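Local coordinates for protein putative DsbA oxidoreductase SCO1869 (Streptomyces coelicolor A3, PDB 3GL5) that probably acts as an oxidoreductase of the DsbA-like, FrnE-related family, built on a thioredoxin-type domain that carries a CxxC disulfide, at residues R4-S9 and F186-R191; W15-K20 and E86-R91; K20-K25 and S196-A201; V39-E44 and E173-Q178. All coordinates share one frame; numbering follows the deposited sequence.

Contact 1: R4-S9 and F186-R191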
loop_
_atom_site.group_PDB
_atom_site.type_symbol
_atom_site.label_atom_id
_atom_site.label_comp_id
_atom_site.label_asym_id
_atom_site.label_seq_id
_atom_site.Cartn_x
_atom_site.Cartn_y
_atom_site.Cartn_z
ATOM N N ARG A 4 0.467 -4.372 9.451
ATOM C CA ARG A 4 -0.551 -4.308 8.402
ATOM C C ARG A 4 -1.507 -5.504 8.518
ATOM O O ARG A 4 -1.076 -6.608 8.846
ATOM C CB ARG A 4 0.138 -4.277 7.018
ATOM C CG ARG A 4 -0.813 -4.028 5.875
ATOM C CD ARG A 4 -0.161 -3.975 4.491
ATOM N NE ARG A 4 0.794 -5.055 4.207
ATOM C CZ ARG A 4 1.195 -5.394 2.979
ATOM N NH1 ARG A 4 0.677 -4.759 1.917
ATOM N NH2 ARG A 4 2.099 -6.372 2.804
ATOM N N VAL A 5 -2.795 -5.255 8.306
ATOM C CA VAL A 5 -3.818 -6.303 8.141
ATOM C C VAL A 5 -4.414 -6.253 6.699
ATOM O O VAL A 5 -5.093 -5.265 6.320
ATOM C CB VAL A 5 -4.976 -6.170 9.183
ATOM C CG1 VAL A 5 -6.104 -7.153 8.864
ATOM C CG2 VAL A 5 -4.459 -6.401 10.577
ATOM N N GLU A 6 -4.151 -7.298 5.904
ATOM C CA GLU A 6 -4.711 -7.402 4.540
ATOM C C GLU A 6 -5.974 -8.259 4.523
ATOM O O GLU A 6 -6.039 -9.326 5.165
ATOM C CB GLU A 6 -3.699 -8.005 3.597
ATOM C CG GLU A 6 -2.341 -7.296 3.635
ATOM C CD GLU A 6 -1.253 -8.123 3.039
ATOM O OE1 GLU A 6 -0.623 -8.913 3.771
ATOM O OE2 GLU A 6 -1.066 -8.025 1.811
ATOM N N ILE A 7 -6.980 -7.793 3.808
ATOM C CA ILE A 7 -8.274 -8.473 3.823
ATOM C C ILE A 7 -8.695 -8.807 2.395
ATOM O O ILE A 7 -9.085 -7.905 1.631
ATOM C CB ILE A 7 -9.380 -7.583 4.441
ATOM C CG1 ILE A 7 -8.953 -7.051 5.800
ATOM C CG2 ILE A 7 -10.719 -8.325 4.456
ATOM C CD1 ILE A 7 -10.037 -6.163 6.465
ATOM N N TRP A 8 -8.631 -10.079 2.035
ATOM C CA TRP A 8 -9.133 -10.523 0.715
ATOM C C TRP A 8 -10.634 -10.730 0.755
ATOM O O TRP A 8 -11.129 -11.353 1.670
ATOM C CB TRP A 8 -8.449 -11.820 0.304
ATOM C CG TRP A 8 -7.152 -11.605 -0.339
ATOM C CD1 TRP A 8 -6.908 -11.565 -1.688
ATOM C CD2 TRP A 8 -5.885 -11.389 0.303
ATOM N NE1 TRP A 8 -5.562 -11.355 -1.926
ATOM C CE2 TRP A 8 -4.914 -11.247 -0.720
ATOM C CE3 TRP A 8 -5.473 -11.304 1.644
ATOM C CZ2 TRP A 8 -3.557 -11.012 -0.445
ATOM C CZ3 TRP A 8 -4.122 -11.090 1.919
ATOM C CH2 TRP A 8 -3.189 -10.922 0.892
ATOM N N SER A 9 -11.365 -10.218 -0.230
ATOM C CA SER A 9 -12.824 -10.440 -0.264
ATOM C C SER A 9 -13.344 -10.257 -1.684
ATOM O O SER A 9 -12.649 -9.666 -2.542
ATOM C CB SER A 9 -13.594 -9.462 0.642
ATOM O OG SER A 9 -13.561 -9.846 2.012
ATOM N N PHE A 186 -10.625 -13.431 4.031
ATOM C CA PHE A 186 -9.356 -14.016 4.449
ATOM C C PHE A 186 -8.513 -12.835 4.883
ATOM O O PHE A 186 -8.354 -11.879 4.116
ATOM C CB PHE A 186 -8.717 -14.823 3.285
ATOM C CG PHE A 186 -7.315 -15.371 3.574
ATOM C CD1 PHE A 186 -7.111 -16.382 4.529
ATOM C CD2 PHE A 186 -6.201 -14.892 2.852
ATOM C CE1 PHE A 186 -5.829 -16.884 4.773
ATOM C CE2 PHE A 186 -4.915 -15.420 3.056
ATOM C CZ PHE A 186 -4.720 -16.387 4.039
ATOM N N PHE A 187 -8.082 -12.884 6.148
ATOM C CA PHE A 187 -7.403 -11.815 6.828
ATOM C C PHE A 187 -6.009 -12.278 7.159
ATOM O O PHE A 187 -5.798 -13.367 7.723
ATOM C CB PHE A 187 -8.080 -11.495 8.165
ATOM C CG PHE A 187 -9.499 -11.089 8.045
ATOM C CD1 PHE A 187 -9.854 -9.733 8.144
ATOM C CD2 PHE A 187 -10.499 -12.062 7.890
ATOM C CE1 PHE A 187 -11.197 -9.323 8.047
ATOM C CE2 PHE A 187 -11.848 -11.673 7.777
ATOM C CZ PHE A 187 -12.196 -10.305 7.833
ATOM N N VAL A 188 -5.046 -11.447 6.803
ATOM C CA VAL A 188 -3.671 -11.790 7.047
ATOM C C VAL A 188 -3.119 -10.671 7.906
ATOM O O VAL A 188 -3.091 -9.507 7.500
ATOM C CB VAL A 188 -2.900 -12.016 5.738
ATOM C CG1 VAL A 188 -1.394 -12.228 6.012
ATOM C CG2 VAL A 188 -3.505 -13.237 4.997
ATOM N N LEU A 189 -2.708 -11.051 9.110
ATOM C CA LEU A 189 -2.308 -10.086 10.122
ATOM C C LEU A 189 -0.817 -10.151 10.183
ATOM O O LEU A 189 -0.257 -11.175 10.589
ATOM C CB LEU A 189 -2.947 -10.402 11.481
ATOM C CG LEU A 189 -4.465 -10.246 11.498
ATOM C CD1 LEU A 189 -5.167 -11.533 11.054
ATOM C CD2 LEU A 189 -4.967 -9.825 12.851
ATOM N N ASP A 190 -0.174 -9.082 9.726
ATOM C CA ASP A 190 1.280 -8.978 9.803
ATOM C C ASP A 190 2.040 -10.054 9.010
ATOM O O ASP A 190 3.146 -10.420 9.391
ATOM C CB ASP A 190 1.740 -9.052 11.260
ATOM C CG ASP A 190 3.112 -8.429 11.461
ATOM O OD1 ASP A 190 3.465 -7.498 10.671
ATOM O OD2 ASP A 190 3.824 -8.861 12.394
ATOM N N ARG A 191 1.468 -10.561 7.916
ATOM C CA ARG A 191 2.056 -11.726 7.235
ATOM C C ARG A 191 2.503 -12.878 8.189
ATOM O O ARG A 191 3.385 -13.656 7.827
ATOM C CB ARG A 191 3.204 -11.297 6.299
ATOM C CG ARG A 191 2.769 -10.533 5.027
ATOM C CD ARG A 191 2.183 -11.489 3.977
ATOM N NE ARG A 191 1.437 -10.778 2.940
ATOM C CZ ARG A 191 1.950 -10.382 1.775
ATOM N NH1 ARG A 191 3.224 -10.634 1.488
ATOM N NH2 ARG A 191 1.197 -9.723 0.889
HETATM O O HOH W 1 -0.659 -8.965 6.541
#
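The central sheet of the thioredoxin fold pairs V5-W8 with F186-L189 as antiparallel neighbours, their axes 4.7 Å apart. E6 and V188 form a hydrogen-bonded pair, with V188 N 2.9 Å from E6 O, and W8 and F186 form another. On the face bearing I7, the F187 ring lies alongside, I7 CG1 3.7 Å from F187 CD1. On the face bearing E6, R191 grips the E6 carboxylate side-on, through NE to OE1 (2.9 Å) and NH2 to OE2 (3.0 Å), each on a syn lone pair but tilted out of the guanidinium plane. A bend at chi2 (-76°) turns the end of R191 toward E6. R4 NH2 sits above one face of this guanidinium; the carboxylate also pairs with R41, while R4 adds a long, charge-only approach, NH1 to E6 OE2 3.7 Å. A water joins E6 OE1 to V188 O and R191 N. W8 CZ3 packs on V188 CG2 at 3.8 Å. Such pairing of the first strand with the strand after P185, probably the cis-proline, is characteristic of thioredoxin folds.

Contact 2: W15-K20 and E86-R91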
loop_
_atom_site.group_PDB
_atom_site.type_symbol
_atom_site.label_atom_id
_atom_site.label_comp_id
_atom_site.label_asym_id
_atom_site.label_seq_id
_atom_site.Cartn_x
_atom_site.Cartn_y
_atom_site.Cartn_z
ATOM N N TRP A 15 -20.600 -13.231 3.609
ATOM C CA TRP A 15 -19.679 -13.263 4.760
ATOM C C TRP A 15 -18.514 -12.296 4.693
ATOM O O TRP A 15 -17.917 -12.015 5.718
ATOM C CB TRP A 15 -19.111 -14.673 4.964
ATOM C CG TRP A 15 -20.220 -15.648 5.386
ATOM C CD1 TRP A 15 -20.740 -16.705 4.668
ATOM C CD2 TRP A 15 -20.967 -15.573 6.592
ATOM N NE1 TRP A 15 -21.770 -17.305 5.385
ATOM C CE2 TRP A 15 -21.920 -16.625 6.569
ATOM C CE3 TRP A 15 -20.907 -14.729 7.705
ATOM C CZ2 TRP A 15 -22.804 -16.859 7.632
ATOM C CZ3 TRP A 15 -21.809 -14.951 8.766
ATOM C CH2 TRP A 15 -22.738 -16.013 8.713
ATOM N N CYS A 16 -18.137 -11.861 3.487
ATOM C CA CYS A 16 -17.134 -10.805 3.317
ATOM C C CYS A 16 -17.715 -9.484 3.845
ATOM O O CYS A 16 -17.057 -8.769 4.609
ATOM C CB CYS A 16 -16.753 -10.678 1.840
ATOM S SG CYS A 16 -15.930 -12.122 1.183
ATOM N N TYR A 17 -18.958 -9.195 3.447
ATOM C CA TYR A 17 -19.726 -8.026 3.896
ATOM C C TYR A 17 -19.965 -8.002 5.407
ATOM O O TYR A 17 -19.717 -6.984 6.049
ATOM C CB TYR A 17 -21.051 -8.013 3.164
ATOM C CG TYR A 17 -22.028 -6.862 3.444
ATOM C CD1 TYR A 17 -21.640 -5.499 3.411
ATOM C CD2 TYR A 17 -23.354 -7.145 3.643
ATOM C CE1 TYR A 17 -22.616 -4.450 3.638
ATOM C CE2 TYR A 17 -24.310 -6.150 3.833
ATOM C CZ TYR A 17 -23.956 -4.825 3.837
ATOM O OH TYR A 17 -24.992 -3.945 4.014
ATOM N N VAL A 18 -20.433 -9.123 5.969
ATOM C CA VAL A 18 -20.608 -9.253 7.421
ATOM C C VAL A 18 -19.245 -9.256 8.148
ATOM O O VAL A 18 -19.079 -8.542 9.154
ATOM C CB VAL A 18 -21.507 -10.499 7.831
ATOM C CG1 VAL A 18 -21.768 -10.534 9.314
ATOM C CG2 VAL A 18 -22.863 -10.422 7.129
ATOM N N GLY A 19 -18.277 -10.026 7.635
ATOM C CA GLY A 19 -16.943 -10.095 8.259
ATOM C C GLY A 19 -16.141 -8.798 8.266
ATOM O O GLY A 19 -15.274 -8.559 9.153
ATOM N N LYS A 20 -16.382 -7.943 7.284
ATOM C CA LYS A 20 -15.699 -6.667 7.279
ATOM C C LYS A 20 -16.134 -5.846 8.517
ATOM O O LYS A 20 -15.309 -5.274 9.227
ATOM C CB LYS A 20 -15.988 -5.875 5.998
ATOM C CG LYS A 20 -15.313 -4.459 6.054
ATOM C CD LYS A 20 -15.129 -3.887 4.678
ATOM C CE LYS A 20 -16.119 -2.843 4.422
ATOM N NZ LYS A 20 -15.681 -1.613 5.160
ATOM N N GLU A 86 -24.691 -6.282 13.016
ATOM C CA GLU A 86 -23.508 -5.439 12.757
ATOM C C GLU A 86 -23.865 -4.040 12.229
ATOM O O GLU A 86 -22.952 -3.274 11.897
ATOM C CB GLU A 86 -22.550 -6.070 11.729
ATOM C CG GLU A 86 -22.094 -7.500 12.025
ATOM C CD GLU A 86 -21.401 -7.625 13.386
ATOM O OE1 GLU A 86 -20.701 -6.666 13.822
ATOM O OE2 GLU A 86 -21.563 -8.689 14.028
ATOM N N GLY A 87 -25.162 -3.719 12.120
ATOM C CA GLY A 87 -25.597 -2.424 11.610
ATOM C C GLY A 87 -25.618 -2.302 10.106
ATOM O O GLY A 87 -25.683 -1.192 9.558
ATOM N N LEU A 88 -25.596 -3.452 9.441
ATOM C CA LEU A 88 -25.659 -3.539 7.994
ATOM C C LEU A 88 -27.015 -3.930 7.487
ATOM O O LEU A 88 -27.618 -4.869 7.968
ATOM C CB LEU A 88 -24.664 -4.589 7.479
ATOM C CG LEU A 88 -23.202 -4.536 7.930
ATOM C CD1 LEU A 88 -22.386 -5.720 7.363
ATOM C CD2 LEU A 88 -22.551 -3.211 7.558
ATOM N N ALA A 89 -27.456 -3.252 6.450
ATOM C CA ALA A 89 -28.640 -3.643 5.715
ATOM C C ALA A 89 -28.336 -4.901 4.889
ATOM O O ALA A 89 -27.206 -5.094 4.420
ATOM C CB ALA A 89 -29.049 -2.502 4.798
ATOM N N TYR A 90 -29.340 -5.750 4.701
ATOM C CA TYR A 90 -29.155 -7.000 3.970
ATOM C C TYR A 90 -30.526 -7.504 3.514
ATOM O O TYR A 90 -31.332 -7.912 4.362
ATOM C CB TYR A 90 -28.521 -8.039 4.862
ATOM C CG TYR A 90 -28.085 -9.276 4.126
ATOM C CD1 TYR A 90 -26.773 -9.426 3.689
ATOM C CD2 TYR A 90 -28.992 -10.306 3.852
ATOM C CE1 TYR A 90 -26.344 -10.613 2.980
ATOM C CE2 TYR A 90 -28.597 -11.472 3.143
ATOM C CZ TYR A 90 -27.278 -11.617 2.711
ATOM O OH TYR A 90 -26.902 -12.751 2.034
ATOM N N ARG A 91 -30.803 -7.440 2.206
ATOM C CA ARG A 91 -32.064 -7.981 1.659
ATOM C C ARG A 91 -32.079 -9.488 1.664
ATOM O O ARG A 91 -31.183 -10.120 1.120
ATOM C CB ARG A 91 -32.312 -7.494 0.251
ATOM C CG ARG A 91 -32.375 -6.013 0.234
ATOM C CD ARG A 91 -32.412 -5.490 -1.164
ATOM N NE ARG A 91 -33.802 -5.419 -1.572
ATOM C CZ ARG A 91 -34.660 -4.486 -1.138
ATOM N NH1 ARG A 91 -34.267 -3.529 -0.295
ATOM N NH2 ARG A 91 -35.918 -4.513 -1.552
#
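The Y17 ring has L88 CD1 over the centre of one face, 3.8 Å from the ring centroid and only 4° off its normal, a well-centred CH-pi contact. At its edge lie A89 O, in the ring plane, and Y90 CD1, 4.1 Å from Y17 CE2. The phenol is fixed at its tip: Y17 OH donates to A89 O over 2.5 Å, a short bond on a carbonyl lone pair. With CG anti to the backbone N (chi1 -179°), Y17 reaches outward from its helix and slides past L88, which runs the opposite way until its CD1 comes within 3.2 Å of Y17 O. At the next residue, V18 CG1 meets E86 CG at 4.1 Å, the two side chains crossing at about a right angle, while the E86 carboxylate pairs with R22. The Y17 ring also meets those of F128 and Y124. The loop leaves helix 69-85 through a Schellman motif at G87 and runs beside the start of helix 14-28, where C16 is disulfide-bonded to C13 just before the helix, with helix 116-128 adjoining both.

Contact 3: K20-K25 and S196-A201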
loop_
_atom_site.group_PDB
_atom_site.type_symbol
_atom_site.label_atom_id
_atom_site.label_comp_id
_atom_site.label_asym_id
_atom_site.label_seq_id
_atom_site.Cartn_x
_atom_site.Cartn_y
_atom_site.Cartn_z
ATOM N N LYS A 20 -16.382 -7.943 7.284
ATOM C CA LYS A 20 -15.699 -6.667 7.279
ATOM C C LYS A 20 -16.134 -5.846 8.517
ATOM O O LYS A 20 -15.309 -5.274 9.227
ATOM C CB LYS A 20 -15.988 -5.875 5.998
ATOM C CG LYS A 20 -15.313 -4.459 6.054
ATOM C CD LYS A 20 -15.129 -3.887 4.678
ATOM C CE LYS A 20 -16.119 -2.843 4.422
ATOM N NZ LYS A 20 -15.681 -1.613 5.160
ATOM N N ALA A 21 -17.440 -5.837 8.776
ATOM C CA ALA A 21 -18.006 -5.072 9.890
ATOM C C ALA A 21 -17.548 -5.654 11.220
ATOM O O ALA A 21 -17.230 -4.905 12.174
ATOM C CB ALA A 21 -19.514 -5.058 9.807
ATOM N N ARG A 22 -17.487 -6.983 11.287
ATOM C CA ARG A 22 -17.031 -7.660 12.507
ATOM C C ARG A 22 -15.569 -7.318 12.828
ATOM O O ARG A 22 -15.223 -7.051 13.977
ATOM C CB ARG A 22 -17.257 -9.175 12.424
ATOM C CG ARG A 22 -18.543 -9.566 12.995
ATOM C CD ARG A 22 -18.864 -11.024 12.811
ATOM N NE ARG A 22 -20.302 -11.263 12.898
ATOM C CZ ARG A 22 -20.869 -12.444 12.652
ATOM N NH1 ARG A 22 -20.135 -13.474 12.281
ATOM N NH2 ARG A 22 -22.176 -12.598 12.740
ATOM N N PHE A 23 -14.733 -7.315 11.793
ATOM C CA PHE A 23 -13.349 -6.961 11.933
ATOM C C PHE A 23 -13.193 -5.528 12.388
ATOM O O PHE A 23 -12.323 -5.230 13.226
ATOM C CB PHE A 23 -12.582 -7.118 10.622
ATOM C CG PHE A 23 -11.199 -6.573 10.706
ATOM C CD1 PHE A 23 -10.211 -7.273 11.387
ATOM C CD2 PHE A 23 -10.910 -5.305 10.203
ATOM C CE1 PHE A 23 -8.949 -6.751 11.524
ATOM C CE2 PHE A 23 -9.638 -4.760 10.337
ATOM C CZ PHE A 23 -8.651 -5.485 10.973
ATOM N N GLU A 24 -13.978 -4.631 11.794
ATOM C CA GLU A 24 -13.833 -3.225 12.095
ATOM C C GLU A 24 -14.245 -2.978 13.543
ATOM O O GLU A 24 -13.591 -2.225 14.311
ATOM C CB GLU A 24 -14.678 -2.402 11.137
ATOM C CG GLU A 24 -14.007 -2.190 9.771
ATOM C CD GLU A 24 -14.964 -1.689 8.698
ATOM O OE1 GLU A 24 -16.131 -1.343 9.002
ATOM O OE2 GLU A 24 -14.563 -1.667 7.520
ATOM N N LYS A 25 -15.319 -3.651 13.934
ATOM C CA LYS A 25 -15.757 -3.567 15.309
ATOM C C LYS A 25 -14.620 -4.034 16.242
ATOM O O LYS A 25 -14.324 -3.371 17.213
ATOM C CB LYS A 25 -17.076 -4.324 15.500
ATOM C CG LYS A 25 -17.385 -4.677 16.944
ATOM C CD LYS A 25 -18.661 -5.514 17.084
ATOM C CE LYS A 25 -19.774 -4.662 17.641
ATOM N NZ LYS A 25 -20.709 -5.419 18.567
ATOM N N SER A 196 -9.588 -16.868 8.669
ATOM C CA SER A 196 -10.516 -17.158 7.611
ATOM C C SER A 196 -11.966 -17.142 8.083
ATOM O O SER A 196 -12.285 -17.619 9.172
ATOM C CB SER A 196 -10.171 -18.510 6.993
ATOM O OG SER A 196 -11.316 -19.047 6.373
ATOM N N GLY A 197 -12.844 -16.605 7.248
ATOM C CA GLY A 197 -14.261 -16.506 7.577
ATOM C C GLY A 197 -14.660 -15.314 8.438
ATOM O O GLY A 197 -13.800 -14.604 9.010
ATOM N N ALA A 198 -15.974 -15.087 8.504
ATOM C CA ALA A 198 -16.577 -14.039 9.344
ATOM C C ALA A 198 -16.630 -14.458 10.825
ATOM O O ALA A 198 -17.680 -14.753 11.400
ATOM C CB ALA A 198 -17.966 -13.653 8.834
ATOM N N GLN A 199 -15.465 -14.442 11.438
ATOM C CA GLN A 199 -15.280 -14.782 12.832
ATOM C C GLN A 199 -15.964 -13.754 13.793
ATOM O O GLN A 199 -16.238 -12.597 13.391
ATOM C CB GLN A 199 -13.774 -14.831 13.061
ATOM C CG GLN A 199 -13.049 -15.861 12.185
ATOM C CD GLN A 199 -12.867 -17.212 12.897
ATOM O OE1 GLN A 199 -12.388 -17.259 14.032
ATOM N NE2 GLN A 199 -13.247 -18.310 12.227
ATOM N N PRO A 200 -16.254 -14.174 15.049
ATOM C CA PRO A 200 -16.684 -13.254 16.122
ATOM C C PRO A 200 -15.680 -12.128 16.302
ATOM O O PRO A 200 -14.475 -12.341 16.155
ATOM C CB PRO A 200 -16.675 -14.142 17.395
ATOM C CG PRO A 200 -16.823 -15.575 16.900
ATOM C CD PRO A 200 -16.366 -15.602 15.436
ATOM N N ALA A 201 -16.137 -10.935 16.638
ATOM C CA ALA A 201 -15.176 -9.858 16.836
ATOM C C ALA A 201 -14.133 -10.277 17.867
ATOM O O ALA A 201 -12.989 -9.786 17.822
ATOM C CB ALA A 201 -15.870 -8.520 17.218
#
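R22 meets the loop of A198 and Q199 along nearly its whole length. Its CB lies 3.7 Å from Q199 O, CG is at a similar distance, and CD comes to 3.1 Å from the same Q199 O, which the aliphatic part therefore flanks. From CG to NE the chain is extended (chi2 174°, chi3 -158°), carrying the guanidinium past the carbonyl to the next one back. NH2 bonds to Q82. NH1 turns to A198 O at 2.9 Å, in the guanidinium plane, although its N-H...O angle of 130° makes this a weak bond. The loop belongs to the crossing from strand 193-196 to the final helix of the thioredoxin-type domain: A198 centres an inverse gamma turn, and P200 takes the N-cap position before helix 201-213. The backbone O of R22 lies 3.6 Å from CB of A201, the first residue of that helix. One turn further along helix 14-28, the aliphatic chain of K25 comes alongside, CD to A201 CB 4.1 Å.

Contact 4: V39-E44 and E173-Q178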
loop_
_atom_site.group_PDB
_atom_site.type_symbol
_atom_site.label_atom_id
_atom_site.label_comp_id
_atom_site.label_asym_id
_atom_site.label_seq_id
_atom_site.Cartn_x
_atom_site.Cartn_y
_atom_site.Cartn_z
ATOM N N VAL A 39 -5.482 -2.978 4.492
ATOM C CA VAL A 39 -5.359 -2.899 3.048
ATOM C C VAL A 39 -6.358 -3.918 2.480
ATOM O O VAL A 39 -6.351 -5.092 2.892
ATOM C CB VAL A 39 -3.910 -3.226 2.581
ATOM C CG1 VAL A 39 -3.823 -3.358 1.010
ATOM C CG2 VAL A 39 -2.935 -2.178 3.069
ATOM N N HIS A 40 -7.227 -3.459 1.583
ATOM C CA HIS A 40 -8.186 -4.351 0.926
ATOM C C HIS A 40 -7.613 -4.893 -0.364
ATOM O O HIS A 40 -6.859 -4.189 -1.059
ATOM C CB HIS A 40 -9.536 -3.665 0.685
ATOM C CG HIS A 40 -10.231 -3.308 1.945
ATOM N ND1 HIS A 40 -10.675 -4.262 2.833
ATOM C CD2 HIS A 40 -10.489 -2.100 2.519
ATOM C CE1 HIS A 40 -11.216 -3.658 3.884
ATOM N NE2 HIS A 40 -11.120 -2.349 3.715
ATOM N N ARG A 41 -7.983 -6.142 -0.659
ATOM C CA ARG A 41 -7.358 -6.980 -1.682
ATOM C C ARG A 41 -8.449 -7.711 -2.451
ATOM O O ARG A 41 -9.441 -8.118 -1.861
ATOM C CB ARG A 41 -6.524 -8.049 -1.002
ATOM C CG ARG A 41 -5.345 -7.519 -0.273
ATOM C CD ARG A 41 -4.298 -7.382 -1.284
ATOM N NE ARG A 41 -3.037 -7.198 -0.653
ATOM C CZ ARG A 41 -1.883 -7.411 -1.261
ATOM N NH1 ARG A 41 -1.838 -7.856 -2.533
ATOM N NH2 ARG A 41 -0.773 -7.198 -0.580
ATOM N N SER A 42 -8.269 -7.846 -3.762
ATOM C CA SER A 42 -9.270 -8.459 -4.624
ATOM C C SER A 42 -9.278 -9.972 -4.499
ATOM O O SER A 42 -8.228 -10.596 -4.466
ATOM C CB SER A 42 -8.950 -8.168 -6.080
ATOM O OG SER A 42 -8.943 -6.781 -6.331
ATOM N N PHE A 43 -10.462 -10.558 -4.532
ATOM C CA PHE A 43 -10.594 -11.990 -4.694
ATOM C C PHE A 43 -11.865 -12.250 -5.456
ATOM O O PHE A 43 -12.879 -11.632 -5.165
ATOM C CB PHE A 43 -10.666 -12.650 -3.305
ATOM C CG PHE A 43 -10.579 -14.179 -3.326
ATOM C CD1 PHE A 43 -9.375 -14.819 -3.053
ATOM C CD2 PHE A 43 -11.724 -14.967 -3.557
ATOM C CE1 PHE A 43 -9.276 -16.242 -3.042
ATOM C CE2 PHE A 43 -11.660 -16.385 -3.542
ATOM C CZ PHE A 43 -10.425 -17.025 -3.298
ATOM N N GLU A 44 -11.840 -13.157 -6.435
ATOM C CA GLU A 44 -13.077 -13.504 -7.123
ATOM C C GLU A 44 -13.433 -14.949 -6.770
ATOM O O GLU A 44 -12.679 -15.868 -7.073
ATOM C CB GLU A 44 -12.936 -13.385 -8.650
ATOM C CG GLU A 44 -13.059 -11.980 -9.236
ATOM C CD GLU A 44 -12.605 -11.952 -10.681
ATOM O OE1 GLU A 44 -11.376 -12.032 -10.949
ATOM O OE2 GLU A 44 -13.474 -11.930 -11.567
ATOM N N GLU A 173 -5.087 -11.680 -6.541
ATOM C CA GLU A 173 -5.618 -13.050 -6.525
ATOM C C GLU A 173 -4.487 -14.050 -6.430
ATOM O O GLU A 173 -4.572 -15.009 -5.720
ATOM C CB GLU A 173 -6.489 -13.323 -7.761
ATOM C CG GLU A 173 -7.744 -12.530 -7.701
ATOM C CD GLU A 173 -8.550 -12.527 -9.015
ATOM O OE1 GLU A 173 -8.004 -12.889 -10.094
ATOM O OE2 GLU A 173 -9.754 -12.181 -8.954
ATOM N N ARG A 174 -3.436 -13.801 -7.173
ATOM C CA ARG A 174 -2.223 -14.605 -7.114
ATOM C C ARG A 174 -1.676 -14.714 -5.678
ATOM O O ARG A 174 -1.419 -15.800 -5.182
ATOM C CB ARG A 174 -1.178 -14.025 -8.069
ATOM C CG ARG A 174 0.129 -14.728 -8.010
ATOM C CD ARG A 174 1.138 -14.048 -8.855
ATOM N NE ARG A 174 1.780 -12.887 -8.216
ATOM C CZ ARG A 174 1.833 -11.654 -8.743
ATOM N NH1 ARG A 174 1.258 -11.398 -9.909
ATOM N NH2 ARG A 174 2.483 -10.677 -8.111
ATOM N N GLU A 175 -1.498 -13.567 -5.025
ATOM C CA GLU A 175 -1.005 -13.475 -3.629
ATOM C C GLU A 175 -1.871 -14.299 -2.629
ATOM O O GLU A 175 -1.337 -15.051 -1.794
ATOM C CB GLU A 175 -0.954 -11.991 -3.264
ATOM C CG GLU A 175 -0.361 -11.646 -1.928
ATOM C CD GLU A 175 1.139 -11.569 -1.973
ATOM O OE1 GLU A 175 1.674 -10.908 -2.900
ATOM O OE2 GLU A 175 1.781 -12.161 -1.079
ATOM N N ALA A 176 -3.196 -14.217 -2.765
ATOM C CA ALA A 176 -4.126 -15.007 -1.942
ATOM C C ALA A 176 -3.899 -16.504 -2.144
ATOM O O ALA A 176 -3.874 -17.296 -1.184
ATOM C CB ALA A 176 -5.561 -14.659 -2.319
ATOM N N ALA A 177 -3.776 -16.894 -3.409
ATOM C CA ALA A 177 -3.500 -18.286 -3.761
ATOM C C ALA A 177 -2.148 -18.730 -3.158
ATOM O O ALA A 177 -2.056 -19.798 -2.571
ATOM C CB ALA A 177 -3.568 -18.516 -5.325
ATOM N N GLN A 178 -1.125 -17.883 -3.235
ATOM C CA GLN A 178 0.170 -18.201 -2.619
ATOM C C GLN A 178 0.072 -18.306 -1.101
ATOM O O GLN A 178 0.776 -19.115 -0.494
ATOM C CB GLN A 178 1.216 -17.144 -2.988
ATOM C CG GLN A 178 1.826 -17.357 -4.363
ATOM C CD GLN A 178 2.577 -16.153 -4.886
ATOM O OE1 GLN A 178 2.887 -15.241 -4.137
ATOM N NE2 GLN A 178 2.888 -16.152 -6.188
#
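E44 and E173 bring two acids together across this contact, their side chains set aslant and their carboxylate planes nearly parallel, 17° apart. E44 OE1 and E173 OE2 are 2.6 Å from one another, close enough that one of the acids probably keeps a proton. R170 forms a salt bridge to each, at E44 OE1 and E173 OE1, and probably eases the crowding. The E173 stem leans on the strand end, CG 3.8 Å from S42 O. F43 is turned differently: its ring, swung to the carbonyl side of CA (chi1 -171°), is directed edge-on at the helix, and A176 CB lies near the ring plane, 3.9 Å from F43 CD1. R41 and E175 meet at an angle as well, R41 NH1 4.1 Å from E175 CG, their flat groups turned 54° apart. The charges themselves serve other partners: R41 pairs with E6 and D172, E175 with R191 and with the backbone N of H2 from the second subunit. Helix 166-178 packs by its last turns against the end of strand 36-42, outermost in this chain's sheet, next to W8 of strand 3-9, while S42 and E44 turn to helix 101-111.

Overall arrangement
Contacts 1 and 4, their centres 9 Å apart, lie on neighbouring strands of the central sheet, and a salt bridge from R41 NH2 to E6 OE2 of 2.5 Å ties them. Contacts 2 and 3, 10 Å apart, both draw on helix 14-28, which follows strand 3-9 in the chain, and share K20; R22 NE to E86 OE2 (3.1 Å) links them. F23 joins contact 3 to contact 1, its CB 3.7 Å from F187 CE1. The C13-C16 disulfide, probably the redox centre, lies at the start of helix 14-28: C16 belongs to contact 2, and its CB is 3.3 Å from S9 OG of contact 1. The sodium ion is about 10 Å from the Y17 side chain.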